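PDB 2WAN: pullulanase from Bacillus acidopullulyticus, which catalyses the hydrolysis of alpha-1,6-glucosidic linkages in pullulan and probably in the branch points of starch-related polysaccharides. Local coordinates for residues N705-I710 and N850-E855; G713-I718 and L842-S847; E846-T851 and T877-N882; I868-N873 and I914-L919. One frame throughout, in Å; residues are numbered along the deposited sequence.

Overall arrangement
The centres of all four contacts lie 28 to 40 Å from the centre of the chain, on one side of it. Contacts 1 and 2, with centres 8 Å apart, join the C-terminal all-beta domain to helix 707-714, which packs on neighbouring strands 852-856 and 842-844. Contacts 3 and 4 lie within the domain. The loop joining those two strands forms contact 3 with strand 879-882; it shares Asn850 and Thr851 with contact 1, and both touch the same sulfate ion. Contact 4, its centre about 11 Å from that of contact 1, extends the sheet: strand 852-856 pairs with 868-873, which pairs with 915-920. The centres of contacts 3 and 4 are about 10 Å apart, and Leu881 meets Met871 between them.

Contact 1: residues N705-I710 and N850-E855; sequences NQVDVI and NTVAFE. With SO4 (sulfate ion), chain M.
Val707, in the first turn of helix 707-714, leans on Val852 and Asn850 where strand 852-856 begins. Its CB already meets the bound sulfate, 3.5 Å from sulfate O3. Of the two methyls beyond, CG1 is anti to the backbone N (chi1 167°), which carries it to Val852 CG2 at 3.9 Å, the valines passing flank to flank and pointing opposite ways; CG1 also lies 3.5 Å from sulfate O3. CG2, the other branch, stands 3.8 Å from Asn850 OD1 and also faces sulfate oxygens O1 and O2. One turn further along the helix, Ile710 CG2 reaches the same methyl of Val852 at 4.1 Å, so this CG2 is shared by two helix residues. With an alanine at Val707 both methyls would go, and Val852 CG2 would probably lose one of its two helix neighbours, opening a gap beside the sulfate.

Two polar links lie beside these methyls. A water accepts from Gln706 N at 2.8 Å and donates to Asn850 OD1 at 2.7 Å. The sulfate, probably from the crystallisation liquor, takes a hydrogen bond at O1 from Asn850 N (2.7 Å, 151° at the hydrogen). Through this helix-on-sheet packing the all-beta domain meets a helix lying between strands 677-679 and 728-730 of the (beta/alpha)8-type barrel.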
loop_
_atom_site.group_PDB
_atom_site.type_symbol
_atom_site.label_atom_id
_atom_site.label_comp_id
_atom_site.label_asym_id
_atom_site.label_seq_id
_atom_site.Cartn_x
_atom_site.Cartn_y
_atom_site.Cartn_z
ATOM N N ASN A 705 -7.596 10.939 -28.039
ATOM C CA ASN A 705 -6.825 11.943 -27.305
ATOM C C ASN A 705 -5.786 11.378 -26.327
ATOM O O ASN A 705 -5.326 12.084 -25.436
ATOM C CB ASN A 705 -7.778 12.896 -26.584
ATOM C CG ASN A 705 -8.684 13.638 -27.547
ATOM O OD1 ASN A 705 -8.229 14.143 -28.573
ATOM N ND2 ASN A 705 -9.974 13.663 -27.247
ATOM N N GLN A 706 -5.390 10.126 -26.535
ATOM C CA GLN A 706 -4.497 9.445 -25.586
ATOM C C GLN A 706 -3.056 9.174 -26.030
ATOM O O GLN A 706 -2.303 8.534 -25.290
ATOM C CB GLN A 706 -5.121 8.118 -25.140
ATOM C CG GLN A 706 -6.528 8.223 -24.582
ATOM C CD GLN A 706 -6.674 9.266 -23.497
ATOM O OE1 GLN A 706 -5.850 9.348 -22.586
ATOM N NE2 GLN A 706 -7.733 10.065 -23.579
ATOM N N VAL A 707 -2.658 9.638 -27.216
ATOM C CA VAL A 707 -1.324 9.309 -27.753
ATOM C C VAL A 707 -0.186 9.683 -26.780
ATOM O O VAL A 707 0.694 8.867 -26.506
ATOM C CB VAL A 707 -1.095 9.960 -29.152
ATOM C CG1 VAL A 707 0.380 9.900 -29.565
ATOM C CG2 VAL A 707 -1.974 9.290 -30.187
ATOM N N ASP A 708 -0.211 10.898 -26.238
ATOM C CA ASP A 708 0.860 11.319 -25.321
ATOM C C ASP A 708 0.894 10.490 -24.041
ATOM O O ASP A 708 1.979 10.190 -23.532
ATOM C CB ASP A 708 0.757 12.809 -24.973
ATOM C CG ASP A 708 1.077 13.707 -26.156
ATOM O OD1 ASP A 708 1.844 13.292 -27.053
ATOM O OD2 ASP A 708 0.552 14.836 -26.180
ATOM N N VAL A 709 -0.282 10.153 -23.515
ATOM C CA VAL A 709 -0.369 9.289 -22.331
ATOM C C VAL A 709 0.283 7.930 -22.647
ATOM O O VAL A 709 1.092 7.396 -21.869
ATOM C CB VAL A 709 -1.835 9.114 -21.874
ATOM C CG1 VAL A 709 -1.979 7.957 -20.919
ATOM C CG2 VAL A 709 -2.329 10.398 -21.198
ATOM N N ILE A 710 -0.044 7.388 -23.810
ATOM C CA ILE A 710 0.516 6.081 -24.207
ATOM C C ILE A 710 2.025 6.153 -24.413
ATOM O O ILE A 710 2.763 5.248 -24.000
ATOM C CB ILE A 710 -0.201 5.513 -25.468
ATOM C CG1 ILE A 710 -1.700 5.260 -25.189
ATOM C CG2 ILE A 710 0.482 4.234 -25.969
ATOM C CD1 ILE A 710 -2.019 4.363 -23.957
ATOM N N ASN A 850 -3.271 9.449 -34.386
ATOM C CA ASN A 850 -3.799 8.461 -33.458
ATOM C C ASN A 850 -3.139 7.092 -33.614
ATOM O O ASN A 850 -3.794 6.063 -33.547
ATOM C CB ASN A 850 -5.329 8.338 -33.517
ATOM C CG ASN A 850 -5.888 7.728 -32.258
ATOM O OD1 ASN A 850 -5.396 8.012 -31.164
ATOM N ND2 ASN A 850 -6.877 6.851 -32.395
ATOM N N THR A 851 -1.833 7.095 -33.856
ATOM C CA THR A 851 -1.060 5.845 -33.814
ATOM C C THR A 851 0.211 6.160 -33.049
ATOM O O THR A 851 0.584 7.327 -32.924
ATOM C CB THR A 851 -0.687 5.301 -35.232
ATOM O OG1 THR A 851 0.191 6.231 -35.888
ATOM C CG2 THR A 851 -1.941 5.041 -36.105
ATOM N N VAL A 852 0.837 5.115 -32.490
ATOM C CA VAL A 852 2.095 5.243 -31.758
ATOM C C VAL A 852 3.066 4.229 -32.352
ATOM O O VAL A 852 2.764 3.026 -32.414
ATOM C CB VAL A 852 1.908 4.977 -30.236
ATOM C CG1 VAL A 852 3.259 4.918 -29.512
ATOM C CG2 VAL A 852 1.059 6.068 -29.601
ATOM N N ALA A 853 4.227 4.718 -32.787
ATOM C CA ALA A 853 5.274 3.861 -33.365
ATOM C C ALA A 853 6.611 4.189 -32.752
ATOM O O ALA A 853 6.948 5.359 -32.610
ATOM C CB ALA A 853 5.351 4.045 -34.877
ATOM N N PHE A 854 7.373 3.155 -32.389
ATOM C CA PHE A 854 8.708 3.380 -31.818
ATOM C C PHE A 854 9.713 2.350 -32.262
ATOM O O PHE A 854 9.339 1.272 -32.733
ATOM C CB PHE A 854 8.671 3.482 -30.282
ATOM C CG PHE A 854 8.131 2.259 -29.595
ATOM C CD1 PHE A 854 8.988 1.243 -29.168
ATOM C CD2 PHE A 854 6.760 2.128 -29.362
ATOM C CE1 PHE A 854 8.480 0.112 -28.524
ATOM C CE2 PHE A 854 6.245 1.005 -28.711
ATOM C CZ PHE A 854 7.102 -0.001 -28.280
ATOM N N GLU A 855 10.993 2.684 -32.084
ATOM C CA GLU A 855 12.083 1.805 -32.461
ATOM C C GLU A 855 13.009 1.614 -31.268
ATOM O O GLU A 855 13.353 2.587 -30.566
ATOM C CB GLU A 855 12.862 2.401 -33.644
ATOM C CG GLU A 855 13.927 1.456 -34.200
ATOM C CD GLU A 855 14.724 2.079 -35.360
ATOM O OE1 GLU A 855 14.560 3.293 -35.642
ATOM O OE2 GLU A 855 15.499 1.339 -35.996
HETATM S S SO4 M . -1.726 12.311 -32.653
HETATM O O1 SO4 M . -1.346 11.086 -33.355
HETATM O O2 SO4 M . -3.088 12.185 -32.138
HETATM O O3 SO4 M . -0.804 12.556 -31.544
HETATM O O4 SO4 M . -1.647 13.432 -33.588
HETATM O O HOH W 1 -5.804 8.117 -28.476
#

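Contact 2: residues G713-I718 and L842-S847; sequences GVIGSI and LTFLES
The Phe844 ring is met obliquely by two methyls from the end of helix 707-714, Val714 CG1 and Ile715 CG2, while Leu842 CD2 from its own strand lies over one face, 4.0 Å above the plane and offset toward the rim. Lys711, one turn earlier in that helix, adds a cation-pi interaction with the same ring. The helix closes here in a Schellman motif: Gly716, with positive phi, is the C-prime residue, Ser717 N turns back to Asn712 O, and Gly716 N bonds Gly713 O at 3.1 Å. Val714, the last helical residue, and Ile715, the first to leave helical angles, both reach strand 842-844 of the all-beta domain.

Val714 CG1 is shared between Phe844 CZ and Leu842 CD1, at 3.9 Å from each. Ile715 crosses both Leu842 and Phe844 at about a right angle. Further out, Val714 also packs on Phe854 of the adjacent strand and Tyr872 of the one beyond it, and Ile715 on Ile838 of the helix that leads into strand 842-844. Because CG1 of Ile715 sits between the backbone N and the carbonyl carbon (chi1 64°), it is the CG2 branch that makes the contact, 3.8 Å from Leu842 CD2 and 3.7 Å from Phe844 CE2.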
loop_
_atom_site.group_PDB
_atom_site.type_symbol
_atom_site.label_atom_id
_atom_site.label_comp_id
_atom_site.label_asym_id
_atom_site.label_seq_id
_atom_site.Cartn_x
_atom_site.Cartn_y
_atom_site.Cartn_z
ATOM N N GLY A 713 3.680 6.014 -21.101
ATOM C CA GLY A 713 3.682 4.627 -20.609
ATOM C C GLY A 713 4.677 3.718 -21.326
ATOM O O GLY A 713 5.302 2.861 -20.695
ATOM N N VAL A 714 4.824 3.895 -22.642
ATOM C CA VAL A 714 5.768 3.081 -23.437
ATOM C C VAL A 714 7.205 3.216 -22.895
ATOM O O VAL A 714 7.951 2.241 -22.841
ATOM C CB VAL A 714 5.720 3.459 -24.963
ATOM C CG1 VAL A 714 7.004 3.036 -25.670
ATOM C CG2 VAL A 714 4.489 2.852 -25.651
ATOM N N ILE A 715 7.582 4.420 -22.473
ATOM C CA ILE A 715 8.954 4.631 -21.992
ATOM C C ILE A 715 9.136 4.315 -20.494
ATOM O O ILE A 715 10.106 4.751 -19.880
ATOM C CB ILE A 715 9.501 6.053 -22.342
ATOM C CG1 ILE A 715 8.712 7.158 -21.647
ATOM C CG2 ILE A 715 9.508 6.270 -23.862
ATOM C CD1 ILE A 715 9.386 8.550 -21.799
ATOM N N GLY A 716 8.215 3.531 -19.929
ATOM C CA GLY A 716 8.319 3.091 -18.539
ATOM C C GLY A 716 8.145 4.226 -17.555
ATOM O O GLY A 716 8.723 4.176 -16.465
ATOM N N SER A 717 7.388 5.253 -17.962
ATOM C CA SER A 717 6.957 6.355 -17.097
ATOM C C SER A 717 8.060 7.270 -16.555
ATOM O O SER A 717 7.817 8.039 -15.619
ATOM C CB SER A 717 6.088 5.810 -15.959
ATOM O OG SER A 717 4.910 5.246 -16.513
ATOM N N ILE A 718 9.239 7.188 -17.164
ATOM C CA ILE A 718 10.442 7.899 -16.676
ATOM C C ILE A 718 10.357 9.427 -16.816
ATOM O O ILE A 718 11.161 10.155 -16.226
ATOM C CB ILE A 718 11.718 7.370 -17.355
ATOM C CG1 ILE A 718 11.653 7.568 -18.873
ATOM C CG2 ILE A 718 11.976 5.869 -16.964
ATOM C CD1 ILE A 718 12.960 7.172 -19.616
ATOM N N LEU A 842 15.538 4.053 -27.262
ATOM C CA LEU A 842 14.143 4.103 -27.739
ATOM C C LEU A 842 13.842 5.460 -28.364
ATOM O O LEU A 842 14.040 6.515 -27.742
ATOM C CB LEU A 842 13.154 3.784 -26.598
ATOM C CG LEU A 842 11.650 3.609 -26.923
ATOM C CD1 LEU A 842 10.925 2.850 -25.788
ATOM C CD2 LEU A 842 10.930 4.939 -27.178
ATOM N N THR A 843 13.358 5.421 -29.602
ATOM C CA THR A 843 12.979 6.620 -30.340
ATOM C C THR A 843 11.557 6.445 -30.896
ATOM O O THR A 843 11.264 5.406 -31.487
ATOM C CB THR A 843 13.985 6.864 -31.500
ATOM O OG1 THR A 843 15.324 6.929 -30.980
ATOM C CG2 THR A 843 13.669 8.154 -32.259
ATOM N N PHE A 844 10.706 7.459 -30.743
ATOM C CA PHE A 844 9.413 7.446 -31.421
ATOM C C PHE A 844 9.578 7.849 -32.887
ATOM O O PHE A 844 10.359 8.751 -33.202
ATOM C CB PHE A 844 8.418 8.357 -30.691
ATOM C CG PHE A 844 7.972 7.799 -29.375
ATOM C CD1 PHE A 844 7.052 6.751 -29.337
ATOM C CD2 PHE A 844 8.510 8.278 -28.179
ATOM C CE1 PHE A 844 6.651 6.188 -28.138
ATOM C CE2 PHE A 844 8.115 7.725 -26.939
ATOM C CZ PHE A 844 7.177 6.679 -26.912
ATOM N N LEU A 845 8.856 7.148 -33.760
ATOM C CA LEU A 845 8.890 7.384 -35.204
ATOM C C LEU A 845 7.651 8.153 -35.625
ATOM O O LEU A 845 6.549 7.922 -35.095
ATOM C CB LEU A 845 8.952 6.055 -35.959
ATOM C CG LEU A 845 10.106 5.083 -35.649
ATOM C CD1 LEU A 845 10.023 3.807 -36.486
ATOM C CD2 LEU A 845 11.468 5.764 -35.857
ATOM N N GLU A 846 7.803 9.047 -36.607
ATOM C CA GLU A 846 6.641 9.769 -37.142
ATOM C C GLU A 846 5.640 8.769 -37.702
ATOM O O GLU A 846 6.009 7.858 -38.450
ATOM C CB GLU A 846 7.072 10.775 -38.229
ATOM C CG GLU A 846 5.914 11.557 -38.861
ATOM C CD GLU A 846 5.430 12.726 -38.024
ATOM O OE1 GLU A 846 6.157 13.151 -37.094
ATOM O OE2 GLU A 846 4.318 13.229 -38.310
ATOM N N SER A 847 4.380 8.909 -37.298
ATOM C CA SER A 847 3.335 7.983 -37.758
ATOM C C SER A 847 1.999 8.732 -37.903
ATOM O O SER A 847 1.875 9.871 -37.444
ATOM C CB SER A 847 3.217 6.794 -36.785
ATOM O OG SER A 847 2.737 7.220 -35.518
#

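Contact 3: residues E846-T851 and T877-N882; sequences ESPTNT and TSQTLN. With SO4 (sulfate ion), chain M.
Pro848 packs on Gln879 and Thr880 of strand 879-882. The proline ring turns its CG to Thr880 O at 3.2 Å, and its CB lies 3.3 Å from Gln879 OE1, ring and glutamine chain running alongside one another in opposed directions. On one side of the proline, Leu881 CD1 approaches Glu846 O at 3.6 Å and also touches Ser847 CB. On the other, Thr851 CG2 rests on Gln879 CG at 4.1 Å, and the glutamine chain bends at its second torsion (chi2 -71°), which brings its amide alongside the proline.

The loop itself is the connection of a beta-hairpin between strands 842-844 and 852-856, and it contains a type II beta turn from Pro848 to Thr851 with Asn850, at positive phi, in the third place. Side-chain hydroxyls brace this turn from within. Thr851 OG1 donates to Pro848 O at 2.6 Å, tilted 26° from the carbonyl plane, and lies 2.8 Å from Ser847 OG, probably hydrogen-bonded to it. A valine in place of Thr851 would lack the hydroxyl, which would probably leave Pro848 O dependent on the weak backbone bond from Thr851 N and take a close hydroxyl neighbour from Ser847 OG.

Water-mediated bonds span the two segments. One water donates to both Thr849 O (2.7 Å) and Gln879 OE1 (2.9 Å). Two others donate to Glu846 O; of these, one donates also to Asn882 O, and the second accepts from Asn882 N.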
loop_
_atom_site.group_PDB
_atom_site.type_symbol
_atom_site.label_atom_id
_atom_site.label_comp_id
_atom_site.label_asym_id
_atom_site.label_seq_id
_atom_site.Cartn_x
_atom_site.Cartn_y
_atom_site.Cartn_z
ATOM N N GLU A 846 7.803 9.047 -36.607
ATOM C CA GLU A 846 6.641 9.769 -37.142
ATOM C C GLU A 846 5.640 8.769 -37.702
ATOM O O GLU A 846 6.009 7.858 -38.450
ATOM C CB GLU A 846 7.072 10.775 -38.229
ATOM C CG GLU A 846 5.914 11.557 -38.861
ATOM C CD GLU A 846 5.430 12.726 -38.024
ATOM O OE1 GLU A 846 6.157 13.151 -37.094
ATOM O OE2 GLU A 846 4.318 13.229 -38.310
ATOM N N SER A 847 4.380 8.909 -37.298
ATOM C CA SER A 847 3.335 7.983 -37.758
ATOM C C SER A 847 1.999 8.732 -37.903
ATOM O O SER A 847 1.875 9.871 -37.444
ATOM C CB SER A 847 3.217 6.794 -36.785
ATOM O OG SER A 847 2.737 7.220 -35.518
ATOM N N PRO A 848 1.000 8.097 -38.542
ATOM C CA PRO A 848 -0.283 8.781 -38.758
ATOM C C PRO A 848 -1.017 9.159 -37.475
ATOM O O PRO A 848 -0.709 8.658 -36.375
ATOM C CB PRO A 848 -1.095 7.757 -39.561
ATOM C CG PRO A 848 -0.065 6.964 -40.286
ATOM C CD PRO A 848 1.057 6.820 -39.277
ATOM N N THR A 849 -1.976 10.071 -37.618
ATOM C CA THR A 849 -2.815 10.492 -36.509
ATOM C C THR A 849 -3.370 9.319 -35.708
ATOM O O THR A 849 -3.871 8.338 -36.268
ATOM C CB THR A 849 -3.992 11.334 -37.029
ATOM O OG1 THR A 849 -3.452 12.424 -37.778
ATOM C CG2 THR A 849 -4.816 11.886 -35.859
ATOM N N ASN A 850 -3.271 9.449 -34.386
ATOM C CA ASN A 850 -3.799 8.461 -33.458
ATOM C C ASN A 850 -3.139 7.092 -33.614
ATOM O O ASN A 850 -3.794 6.063 -33.547
ATOM C CB ASN A 850 -5.329 8.338 -33.517
ATOM C CG ASN A 850 -5.888 7.728 -32.258
ATOM O OD1 ASN A 850 -5.396 8.012 -31.164
ATOM N ND2 ASN A 850 -6.877 6.851 -32.395
ATOM N N THR A 851 -1.833 7.095 -33.856
ATOM C CA THR A 851 -1.060 5.845 -33.814
ATOM C C THR A 851 0.211 6.160 -33.049
ATOM O O THR A 851 0.584 7.327 -32.924
ATOM C CB THR A 851 -0.687 5.301 -35.232
ATOM O OG1 THR A 851 0.191 6.231 -35.888
ATOM C CG2 THR A 851 -1.941 5.041 -36.105
ATOM N N THR A 877 -9.274 1.690 -39.781
ATOM C CA THR A 877 -8.697 1.468 -41.100
ATOM C C THR A 877 -7.217 1.183 -40.961
ATOM O O THR A 877 -6.605 1.562 -39.952
ATOM C CB THR A 877 -8.909 2.668 -42.046
ATOM O OG1 THR A 877 -8.313 3.835 -41.477
ATOM C CG2 THR A 877 -10.403 2.936 -42.250
ATOM N N SER A 878 -6.655 0.536 -41.976
ATOM C CA SER A 878 -5.219 0.277 -42.016
ATOM C C SER A 878 -4.480 1.598 -42.103
ATOM O O SER A 878 -5.016 2.594 -42.606
ATOM C CB SER A 878 -4.843 -0.631 -43.191
ATOM O OG SER A 878 -5.088 0.034 -44.427
ATOM N N GLN A 879 -3.243 1.606 -41.602
ATOM C CA GLN A 879 -2.429 2.801 -41.560
ATOM C C GLN A 879 -1.027 2.443 -42.023
ATOM O O GLN A 879 -0.578 1.318 -41.835
ATOM C CB GLN A 879 -2.377 3.364 -40.147
ATOM C CG GLN A 879 -3.741 3.717 -39.557
ATOM C CD GLN A 879 -4.351 4.940 -40.204
ATOM O OE1 GLN A 879 -3.675 5.942 -40.425
ATOM N NE2 GLN A 879 -5.647 4.880 -40.481
ATOM N N THR A 880 -0.335 3.396 -42.627
ATOM C CA THR A 880 0.988 3.114 -43.159
ATOM C C THR A 880 2.081 3.777 -42.335
ATOM O O THR A 880 1.879 4.833 -41.750
ATOM C CB THR A 880 1.109 3.544 -44.635
ATOM O OG1 THR A 880 0.927 4.962 -44.726
ATOM C CG2 THR A 880 0.043 2.850 -45.471
ATOM N N LEU A 881 3.235 3.116 -42.287
ATOM C CA LEU A 881 4.385 3.615 -41.560
ATOM C C LEU A 881 5.596 3.723 -42.484
ATOM O O LEU A 881 5.952 2.758 -43.142
ATOM C CB LEU A 881 4.720 2.649 -40.405
ATOM C CG LEU A 881 5.973 3.021 -39.614
ATOM C CD1 LEU A 881 5.744 4.288 -38.805
ATOM C CD2 LEU A 881 6.336 1.886 -38.676
ATOM N N ASN A 882 6.232 4.892 -42.495
ATOM C CA ASN A 882 7.494 5.075 -43.202
ATOM C C ASN A 882 8.613 4.459 -42.402
ATOM O O ASN A 882 8.691 4.678 -41.196
ATOM C CB ASN A 882 7.737 6.556 -43.435
ATOM C CG ASN A 882 6.790 7.113 -44.490
ATOM O OD1 ASN A 882 6.642 6.518 -45.548
ATOM N ND2 ASN A 882 6.119 8.214 -44.184
HETATM S S SO4 M . -1.726 12.311 -32.653
HETATM O O1 SO4 M . -1.346 11.086 -33.355
HETATM O O2 SO4 M . -3.088 12.185 -32.138
HETATM O O3 SO4 M . -0.804 12.556 -31.544
HETATM O O4 SO4 M . -1.647 13.432 -33.588
HETATM O O HOH W 2 8.397 6.997 -39.473
HETATM O O HOH W 3 5.199 7.092 -41.032
HETATM O O HOH W 4 -4.753 8.092 -38.850
#

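Contact 4: residues I868-N873 and I914-L919; sequences IIVMYN and ISTLIL
Ile869 and Leu919, Met871 and Leu917, and Asn873 and Ser915 form three antiparallel hydrogen-bonded pairs, each with two backbone bonds; the axes of these segments come within 4.7 Å and their N-to-C directions differ by 168°. The bond from Asn873 N to Ser915 O (2.8 Å) runs nearly along the C=O axis. Its return, from Ser915 N to Asn873 O, is longer at 3.0 Å and more bent, 144° at the hydrogen, where Ile914 and Ser915 together face Asn873 in a G1 beta bulge.

Side chains touch along both faces. Ile869 CB meets Leu919 CD1 at 4.1 Å. On the other face a chi1 of -61° puts Thr916 CG2 anti to the backbone N and 3.9 Å from Val870 CG1, leaving Thr916 OG1 at the Tyr872 ring edge, in its plane, 3.7 Å from Tyr872 CD1.

Beyond this shell, Tyr872 OH is hydrogen-bonded with Thr769 OG1 at the end of helix 753-769, whose Leu762 and Ala765 touch Thr916. On the opposite face Leu881 and Trp888 pack on Ile869. The paired backbone polar groups are thus satisfied between buried strands whose side chains are largely apolar, the amide of Asn873 being bonded to Asn875, Pro912 and Thr877.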
loop_
_atom_site.group_PDB
_atom_site.type_symbol
_atom_site.label_atom_id
_atom_site.label_comp_id
_atom_site.label_asym_id
_atom_site.label_seq_id
_atom_site.Cartn_x
_atom_site.Cartn_y
_atom_site.Cartn_z
ATOM N N ILE A 868 14.257 -3.067 -33.363
ATOM C CA ILE A 868 12.879 -3.542 -33.307
ATOM C C ILE A 868 11.938 -2.366 -33.476
ATOM O O ILE A 868 12.078 -1.338 -32.809
ATOM C CB ILE A 868 12.568 -4.246 -31.966
ATOM C CG1 ILE A 868 13.617 -5.337 -31.681
ATOM C CG2 ILE A 868 11.116 -4.815 -31.974
ATOM C CD1 ILE A 868 13.450 -6.044 -30.345
ATOM N N ILE A 869 10.963 -2.511 -34.377
ATOM C CA ILE A 869 9.924 -1.483 -34.496
ATOM C C ILE A 869 8.586 -2.035 -34.018
ATOM O O ILE A 869 8.227 -3.151 -34.356
ATOM C CB ILE A 869 9.776 -0.930 -35.937
ATOM C CG1 ILE A 869 10.953 -0.022 -36.260
ATOM C CG2 ILE A 869 8.418 -0.163 -36.091
ATOM C CD1 ILE A 869 11.014 0.387 -37.746
ATOM N N VAL A 870 7.882 -1.256 -33.193
ATOM C CA VAL A 870 6.528 -1.609 -32.764
ATOM C C VAL A 870 5.610 -0.443 -33.156
ATOM O O VAL A 870 5.962 0.716 -32.940
ATOM C CB VAL A 870 6.444 -1.787 -31.214
ATOM C CG1 VAL A 870 4.994 -2.005 -30.734
ATOM C CG2 VAL A 870 7.339 -2.943 -30.746
ATOM N N MET A 871 4.435 -0.749 -33.710
ATOM C CA MET A 871 3.411 0.285 -33.959
ATOM C C MET A 871 2.028 -0.196 -33.534
ATOM O O MET A 871 1.597 -1.288 -33.943
ATOM C CB MET A 871 3.379 0.691 -35.442
ATOM C CG MET A 871 2.275 1.711 -35.746
ATOM S SD MET A 871 2.499 2.355 -37.406
ATOM C CE MET A 871 0.832 2.952 -37.738
ATOM N N TYR A 872 1.352 0.615 -32.718
ATOM C CA TYR A 872 -0.024 0.348 -32.302
ATOM C C TYR A 872 -0.950 1.127 -33.218
ATOM O O TYR A 872 -0.810 2.349 -33.337
ATOM C CB TYR A 872 -0.273 0.802 -30.859
ATOM C CG TYR A 872 0.770 0.371 -29.849
ATOM C CD1 TYR A 872 1.103 -0.968 -29.677
ATOM C CD2 TYR A 872 1.384 1.314 -29.037
ATOM C CE1 TYR A 872 2.075 -1.354 -28.718
ATOM C CE2 TYR A 872 2.349 0.946 -28.097
ATOM C CZ TYR A 872 2.684 -0.383 -27.951
ATOM O OH TYR A 872 3.628 -0.725 -27.012
ATOM N N ASN A 873 -1.869 0.421 -33.867
ATOM C CA ASN A 873 -2.913 1.053 -34.696
ATOM C C ASN A 873 -4.319 0.747 -34.176
ATOM O O ASN A 873 -4.891 -0.279 -34.551
ATOM C CB ASN A 873 -2.824 0.612 -36.157
ATOM C CG ASN A 873 -3.932 1.236 -36.994
ATOM O OD1 ASN A 873 -4.430 2.296 -36.637
ATOM N ND2 ASN A 873 -4.337 0.576 -38.059
ATOM N N ILE A 914 -6.947 -1.947 -36.057
ATOM C CA ILE A 914 -6.961 -2.426 -34.653
ATOM C C ILE A 914 -5.940 -3.551 -34.417
ATOM O O ILE A 914 -6.300 -4.691 -34.113
ATOM C CB ILE A 914 -8.370 -2.885 -34.176
ATOM C CG1 ILE A 914 -9.461 -2.020 -34.824
ATOM C CG2 ILE A 914 -8.471 -2.826 -32.643
ATOM C CD1 ILE A 914 -10.860 -2.340 -34.311
ATOM N N SER A 915 -4.663 -3.221 -34.594
ATOM C CA SER A 915 -3.623 -4.229 -34.424
ATOM C C SER A 915 -2.286 -3.618 -34.053
ATOM O O SER A 915 -2.114 -2.385 -34.023
ATOM C CB SER A 915 -3.463 -5.037 -35.722
ATOM O OG SER A 915 -2.758 -4.276 -36.690
ATOM N N THR A 916 -1.341 -4.506 -33.760
ATOM C CA THR A 916 0.033 -4.113 -33.452
ATOM C C THR A 916 0.961 -4.709 -34.495
ATOM O O THR A 916 0.875 -5.904 -34.816
ATOM C CB THR A 916 0.438 -4.594 -32.024
ATOM O OG1 THR A 916 -0.429 -3.986 -31.065
ATOM C CG2 THR A 916 1.911 -4.195 -31.710
ATOM N N LEU A 917 1.819 -3.861 -35.056
ATOM C CA LEU A 917 2.841 -4.284 -36.025
ATOM C C LEU A 917 4.150 -4.431 -35.270
ATOM O O LEU A 917 4.480 -3.574 -34.452
ATOM C CB LEU A 917 3.023 -3.204 -37.112
ATOM C CG LEU A 917 4.182 -3.412 -38.104
ATOM C CD1 LEU A 917 3.774 -4.399 -39.200
ATOM C CD2 LEU A 917 4.648 -2.075 -38.693
ATOM N N ILE A 918 4.888 -5.512 -35.530
ATOM C CA ILE A 918 6.254 -5.645 -35.036
ATOM C C ILE A 918 7.181 -6.033 -36.177
ATOM O O ILE A 918 6.900 -6.965 -36.934
ATOM C CB ILE A 918 6.372 -6.683 -33.898
ATOM C CG1 ILE A 918 5.313 -6.382 -32.830
ATOM C CG2 ILE A 918 7.823 -6.615 -33.275
ATOM C CD1 ILE A 918 5.231 -7.381 -31.715
ATOM N N LEU A 919 8.263 -5.278 -36.315
ATOM C CA LEU A 919 9.294 -5.552 -37.312
ATOM C C LEU A 919 10.633 -5.636 -36.640
ATOM O O LEU A 919 10.813 -5.086 -35.561
ATOM C CB LEU A 919 9.422 -4.383 -38.280
ATOM C CG LEU A 919 8.162 -3.819 -38.910
ATOM C CD1 LEU A 919 8.514 -2.466 -39.506
ATOM C CD2 LEU A 919 7.640 -4.758 -39.965
#